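Local coordinates for encapsulated ferritin-like protein (Haliangium ochraceum, PDB 5N5F) that oxidises iron(II) to iron(III) as a ferritin-like ferroxidase, a decameric cargo protein that supplies mineral iron to the inside of an encapsulin nanocompartment, at residues B[43-48]-B[52-57]; B[67-72]-B[77-82]. One frame throughout, in Å; residues are numbered along the deposited sequence.

Contact 1: B[43-48]-B[52-57]; sequences DACSEP and DVLIHN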
loop_
_atom_site.group_PDB
_atom_site.type_symbol
_atom_site.label_atom_id
_atom_site.label_comp_id
_atom_site.label_asym_id
_atom_site.label_seq_id
_atom_site.Cartn_x
_atom_site.Cartn_y
_atom_site.Cartn_z
ATOM N N ASP B 43 -18.742 -0.523 -17.909
ATOM C CA ASP B 43 -18.561 0.424 -19.007
ATOM C C ASP B 43 -17.513 -0.069 -19.996
ATOM O O ASP B 43 -17.737 -0.064 -21.211
ATOM C CB ASP B 43 -18.162 1.792 -18.456
ATOM C CG ASP B 43 -19.356 2.656 -18.116
ATOM O OD1 ASP B 43 -20.462 2.097 -17.940
ATOM O OD2 ASP B 43 -19.186 3.893 -18.024
ATOM N N ALA B 44 -16.347 -0.472 -19.492
ATOM C CA ALA B 44 -15.275 -0.953 -20.348
ATOM C C ALA B 44 -15.524 -2.365 -20.860
ATOM O O ALA B 44 -14.852 -2.792 -21.803
ATOM C CB ALA B 44 -13.944 -0.905 -19.596
ATOM N N CYS B 45 -16.468 -3.087 -20.259
ATOM C CA CYS B 45 -16.818 -4.425 -20.712
ATOM C C CYS B 45 -17.126 -4.421 -22.203
ATOM O O CYS B 45 -17.704 -3.468 -22.730
ATOM C CB CYS B 45 -18.031 -4.931 -19.929
ATOM S SG CYS B 45 -18.113 -6.717 -19.708
ATOM N N SER B 46 -16.730 -5.499 -22.883
ATOM C CA SER B 46 -17.025 -5.685 -24.297
ATOM C C SER B 46 -17.900 -6.902 -24.563
ATOM O O SER B 46 -18.158 -7.218 -25.730
ATOM C CB SER B 46 -15.725 -5.806 -25.104
ATOM O OG SER B 46 -14.887 -6.815 -24.566
ATOM N N GLU B 47 -18.358 -7.593 -23.524
ATOM C CA GLU B 47 -19.208 -8.768 -23.664
ATOM C C GLU B 47 -20.552 -8.476 -23.007
ATOM O O GLU B 47 -20.585 -8.148 -21.808
ATOM C CB GLU B 47 -18.544 -9.988 -23.021
ATOM C CG GLU B 47 -18.968 -11.319 -23.622
ATOM C CD GLU B 47 -20.328 -11.773 -23.137
ATOM O OE1 GLU B 47 -20.584 -11.687 -21.919
ATOM O OE2 GLU B 47 -21.145 -12.212 -23.975
ATOM N N PRO B 48 -21.677 -8.557 -23.726
ATOM C CA PRO B 48 -22.964 -8.193 -23.102
ATOM C C PRO B 48 -23.331 -9.055 -21.908
ATOM O O PRO B 48 -23.952 -8.552 -20.961
ATOM C CB PRO B 48 -23.973 -8.365 -24.248
ATOM C CG PRO B 48 -23.162 -8.303 -25.496
ATOM C CD PRO B 48 -21.838 -8.901 -25.149
ATOM N N ASP B 52 -24.229 -7.405 -18.056
ATOM C CA ASP B 52 -25.497 -7.496 -17.340
ATOM C C ASP B 52 -25.310 -8.088 -15.948
ATOM O O ASP B 52 -26.009 -7.698 -15.004
ATOM C CB ASP B 52 -26.495 -8.326 -18.148
ATOM C CG ASP B 52 -26.784 -7.722 -19.511
ATOM O OD1 ASP B 52 -26.503 -6.520 -19.702
ATOM O OD2 ASP B 52 -27.293 -8.446 -20.389
ATOM N N VAL B 53 -24.377 -9.035 -15.803
ATOM C CA VAL B 53 -24.076 -9.582 -14.482
ATOM C C VAL B 53 -23.494 -8.498 -13.584
ATOM O O VAL B 53 -23.857 -8.384 -12.407
ATOM C CB VAL B 53 -23.120 -10.785 -14.603
ATOM C CG1 VAL B 53 -22.707 -11.293 -13.223
ATOM C CG2 VAL B 53 -23.768 -11.910 -15.405
ATOM N N LEU B 54 -22.587 -7.683 -14.127
ATOM C CA LEU B 54 -21.938 -6.652 -13.326
ATOM C C LEU B 54 -22.945 -5.617 -12.835
ATOM O O LEU B 54 -22.899 -5.202 -11.672
ATOM C CB LEU B 54 -20.831 -5.982 -14.138
ATOM C CG LEU B 54 -19.542 -6.783 -14.348
ATOM C CD1 LEU B 54 -18.635 -6.056 -15.323
ATOM C CD2 LEU B 54 -18.814 -7.029 -13.033
ATOM N N ILE B 55 -23.860 -5.189 -13.709
ATOM C CA ILE B 55 -24.867 -4.207 -13.316
ATOM C C ILE B 55 -25.822 -4.808 -12.292
ATOM O O ILE B 55 -26.177 -4.161 -11.299
ATOM C CB ILE B 55 -25.619 -3.688 -14.558
ATOM C CG1 ILE B 55 -24.654 -3.015 -15.540
ATOM C CG2 ILE B 55 -26.738 -2.713 -14.158
ATOM C CD1 ILE B 55 -24.039 -1.710 -15.043
ATOM N N HIS B 56 -26.256 -6.050 -12.518
ATOM C CA HIS B 56 -27.206 -6.680 -11.608
ATOM C C HIS B 56 -26.643 -6.774 -10.198
ATOM O O HIS B 56 -27.348 -6.507 -9.219
ATOM C CB HIS B 56 -27.579 -8.070 -12.119
ATOM C CG HIS B 56 -28.401 -8.865 -11.152
ATOM N ND1 HIS B 56 -27.849 -9.541 -10.085
ATOM C CD2 HIS B 56 -29.734 -9.094 -11.092
ATOM C CE1 HIS B 56 -28.806 -10.152 -9.410
ATOM N NE2 HIS B 56 -29.960 -9.897 -10.001
ATOM N N ASN B 57 -25.376 -7.161 -10.072
ATOM C CA ASN B 57 -24.780 -7.293 -8.752
ATOM C C ASN B 57 -24.377 -5.938 -8.186
ATOM O O ASN B 57 -24.438 -5.739 -6.968
ATOM C CB ASN B 57 -23.580 -8.242 -8.813
ATOM C CG ASN B 57 -23.989 -9.672 -9.131
ATOM O OD1 ASN B 57 -25.167 -10.029 -9.044
ATOM N ND2 ASN B 57 -23.017 -10.498 -9.495
#
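The carbonyl oxygen of Pro48 accepts the backbone N-H of Asp52, with Pro48 O and Asp52 N 3.1 Å apart. The bond is fairly straight, with 161° at the hydrogen. It is an i to i+4 bond of the first turn of helix 48-75. Asp52 CG lies beside its own backbone N and anti to the carbonyl carbon (chi1 -60°). That torsion brings Asp52 CG to 3.3 Å from Pro48 O. The carboxylate oxygens are acceptors, like Pro48 O, and make no bond to it.

Glu47 is the N-cap residue. Its OE1 bonds to the backbone N of Leu50, while OE2 forms a salt bridge with Arg75 of the second subunit. Across the turn the apolar contact is slight. Cys45 SG faces the methyl Leu54 CD1 at 4.5 Å. The CB of each points toward the other segment, and Leu54 also packs on Ala42 and on Thr27 of the second subunit.

Cys45 is the first residue to leave helical geometry after helix 16-44. The chain needs only a few residues to reverse before Pro48 starts the next helix. The arrangement is that of an alpha-alpha hairpin turn with a side-chain N-cap. Here it joins the two long antiparallel helices of the EncFtn-like domain.

Contact 2: B[67-72]-B[77-82]; sequences MTLEWI and PVFDAH
Phe79 meets both Ile72 and Leu69 and carries the whole contact from its segment. Pro77, two residues before it, opens helix 77-86, with its CB directed away from helix 48-75. The backbone O of Pro77 accepts the N-H of Ala81, and Val78 O accepts that of His82. These bonds build the turn that presents Phe79.

At Phe79 the CB points toward the other helix. Its chi1 of -94° is displaced from the usual staggered value near -60°. Ile72 sets its CG2 methyl over one face of the ring. This CG2 lies 3.7 Å from the centroid of the Phe79 ring and 12° off the ring normal, a clear CH-pi contact. With Ile72 CG1 beside the backbone N (chi1 -66°), CG2 is the branch that meets the ring. The methyl is nearly equidistant from several ring carbons, with Phe79 CG at 3.7 Å and Phe79 CE1 at 4.0 Å. Leu69, one helical turn earlier, brings CD1 obliquely to the CD2 and CE2 side of the ring, 3.9 Å from Phe79 CD2. Replacing Phe79 with an alanine would probably leave the Ile72 methyl without its ring face and open a gap beside Leu69.

Asp80 follows, and its carboxylate forms salt bridges with Arg73 and Arg84, the latter within the short helix. Ile72 is also held by Met21, Ala24 and Leu25 of helix 16-44. Leu69 packs on Leu69 of the third subunit. The three touching residues are buried, and only carbon meets carbon between their side chains. The short helix is therefore held here by dispersion and the CH-pi contact, with one charged pair, Asp80 with Arg73, joining it to helix 48-75.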
loop_
_atom_site.group_PDB
_atom_site.type_symbol
_atom_site.label_atom_id
_atom_site.label_comp_id
_atom_site.label_asym_id
_atom_site.label_seq_id
_atom_site.Cartn_x
_atom_site.Cartn_y
_atom_site.Cartn_z
ATOM N N MET B 67 -29.019 -0.800 3.301
ATOM C CA MET B 67 -29.338 -1.578 4.493
ATOM C C MET B 67 -28.395 -1.218 5.632
ATOM O O MET B 67 -28.831 -0.957 6.762
ATOM C CB MET B 67 -29.253 -3.074 4.193
ATOM C CG MET B 67 -30.370 -3.609 3.314
ATOM S SD MET B 67 -30.039 -5.269 2.672
ATOM C CE MET B 67 -29.917 -6.200 4.192
ATOM N N THR B 68 -27.090 -1.194 5.348
ATOM C CA THR B 68 -26.110 -0.832 6.365
ATOM C C THR B 68 -26.320 0.600 6.844
ATOM O O THR B 68 -26.215 0.884 8.043
ATOM C CB THR B 68 -24.696 -1.002 5.810
ATOM O OG1 THR B 68 -24.522 -2.338 5.307
ATOM C CG2 THR B 68 -23.664 -0.732 6.891
ATOM N N LEU B 69 -26.611 1.518 5.921
ATOM C CA LEU B 69 -26.776 2.916 6.301
ATOM C C LEU B 69 -27.968 3.088 7.231
ATOM O O LEU B 69 -27.908 3.864 8.191
ATOM C CB LEU B 69 -26.928 3.784 5.050
ATOM C CG LEU B 69 -27.129 5.289 5.263
ATOM C CD1 LEU B 69 -26.005 5.918 6.093
ATOM C CD2 LEU B 69 -27.244 5.988 3.918
ATOM N N GLU B 70 -29.058 2.359 6.973
ATOM C CA GLU B 70 -30.212 2.427 7.860
ATOM C C GLU B 70 -29.864 1.920 9.253
ATOM O O GLU B 70 -30.351 2.457 10.255
ATOM C CB GLU B 70 -31.378 1.632 7.272
ATOM C CG GLU B 70 -32.609 1.536 8.182
ATOM C CD GLU B 70 -33.233 2.883 8.502
ATOM O OE1 GLU B 70 -32.784 3.905 7.942
ATOM O OE2 GLU B 70 -34.182 2.921 9.319
ATOM N N TRP B 71 -29.028 0.884 9.344
ATOM C CA TRP B 71 -28.578 0.438 10.657
ATOM C C TRP B 71 -27.798 1.542 11.361
ATOM O O TRP B 71 -28.012 1.806 12.551
ATOM C CB TRP B 71 -27.726 -0.821 10.529
ATOM C CG TRP B 71 -27.343 -1.399 11.853
ATOM C CD1 TRP B 71 -27.972 -2.412 12.515
ATOM C CD2 TRP B 71 -26.247 -0.996 12.684
ATOM N NE1 TRP B 71 -27.334 -2.667 13.704
ATOM C CE2 TRP B 71 -26.275 -1.807 13.834
ATOM C CE3 TRP B 71 -25.245 -0.027 12.566
ATOM C CZ2 TRP B 71 -25.338 -1.684 14.857
ATOM C CZ3 TRP B 71 -24.319 0.097 13.584
ATOM C CH2 TRP B 71 -24.371 -0.728 14.714
ATOM N N ILE B 72 -26.898 2.207 10.635
ATOM C CA ILE B 72 -26.158 3.330 11.204
ATOM C C ILE B 72 -27.115 4.422 11.665
ATOM O O ILE B 72 -26.956 4.986 12.755
ATOM C CB ILE B 72 -25.142 3.861 10.176
ATOM C CG1 ILE B 72 -24.063 2.806 9.914
ATOM C CG2 ILE B 72 -24.513 5.171 10.650
ATOM C CD1 ILE B 72 -23.134 3.153 8.786
ATOM N N PRO B 77 -27.421 9.595 16.224
ATOM C CA PRO B 77 -28.229 10.820 16.114
ATOM C C PRO B 77 -27.728 11.787 15.056
ATOM O O PRO B 77 -28.543 12.480 14.436
ATOM C CB PRO B 77 -28.137 11.428 17.522
ATOM C CG PRO B 77 -27.841 10.281 18.419
ATOM C CD PRO B 77 -27.006 9.325 17.611
ATOM N N VAL B 78 -26.414 11.864 14.824
ATOM C CA VAL B 78 -25.910 12.822 13.845
ATOM C C VAL B 78 -26.239 12.367 12.426
ATOM O O VAL B 78 -26.599 13.184 11.568
ATOM C CB VAL B 78 -24.401 13.057 14.042
ATOM C CG1 VAL B 78 -23.599 11.783 13.788
ATOM C CG2 VAL B 78 -23.925 14.184 13.144
ATOM N N PHE B 79 -26.129 11.064 12.148
ATOM C CA PHE B 79 -26.554 10.562 10.842
ATOM C C PHE B 79 -28.049 10.780 10.637
ATOM O O PHE B 79 -28.486 11.165 9.548
ATOM C CB PHE B 79 -26.208 9.079 10.697
ATOM C CG PHE B 79 -24.888 8.823 10.014
ATOM C CD1 PHE B 79 -23.705 8.817 10.736
ATOM C CD2 PHE B 79 -24.835 8.573 8.650
ATOM C CE1 PHE B 79 -22.493 8.578 10.113
ATOM C CE2 PHE B 79 -23.623 8.330 8.018
ATOM C CZ PHE B 79 -22.452 8.332 8.751
ATOM N N ASP B 80 -28.848 10.541 11.677
ATOM C CA ASP B 80 -30.287 10.752 11.569
ATOM C C ASP B 80 -30.600 12.206 11.230
ATOM O O ASP B 80 -31.348 12.492 10.288
ATOM C CB ASP B 80 -30.967 10.337 12.874
ATOM C CG ASP B 80 -32.480 10.413 12.797
ATOM O OD1 ASP B 80 -33.060 9.963 11.784
ATOM O OD2 ASP B 80 -33.088 10.932 13.756
ATOM N N ALA B 81 -30.015 13.140 11.980
ATOM C CA ALA B 81 -30.315 14.554 11.777
ATOM C C ALA B 81 -29.959 14.999 10.364
ATOM O O ALA B 81 -30.784 15.595 9.662
ATOM C CB ALA B 81 -29.573 15.396 12.817
ATOM N N HIS B 82 -28.728 14.717 9.924
ATOM C CA HIS B 82 -28.291 15.197 8.617
ATOM C C HIS B 82 -28.988 14.460 7.478
ATOM O O HIS B 82 -29.210 15.045 6.413
ATOM C CB HIS B 82 -26.774 15.070 8.494
ATOM C CG HIS B 82 -26.020 16.035 9.355
ATOM N ND1 HIS B 82 -26.374 17.363 9.469
ATOM C CD2 HIS B 82 -24.937 15.866 10.150
ATOM C CE1 HIS B 82 -25.537 17.971 10.292
ATOM N NE2 HIS B 82 -24.655 17.084 10.719
#

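Overall arrangement
From the N terminus the chain runs along helix 16-44 and turns at contact 1, which closes the short connection into helix 48-75. The chain then follows helix 48-75 back alongside the first. Near its far end contact 2 closes the second turn, into helix 77-86. The two contacts are in series, neither nested nor crossed. Their centres are 31 Å apart, on opposite sides of the chain's centre, and helix 48-75 is common to both. Contact 1 thus links the two long helices, and contact 2 folds the short helix against the second. Both contacts also reach the third subunit, so both turns take part in the decamer.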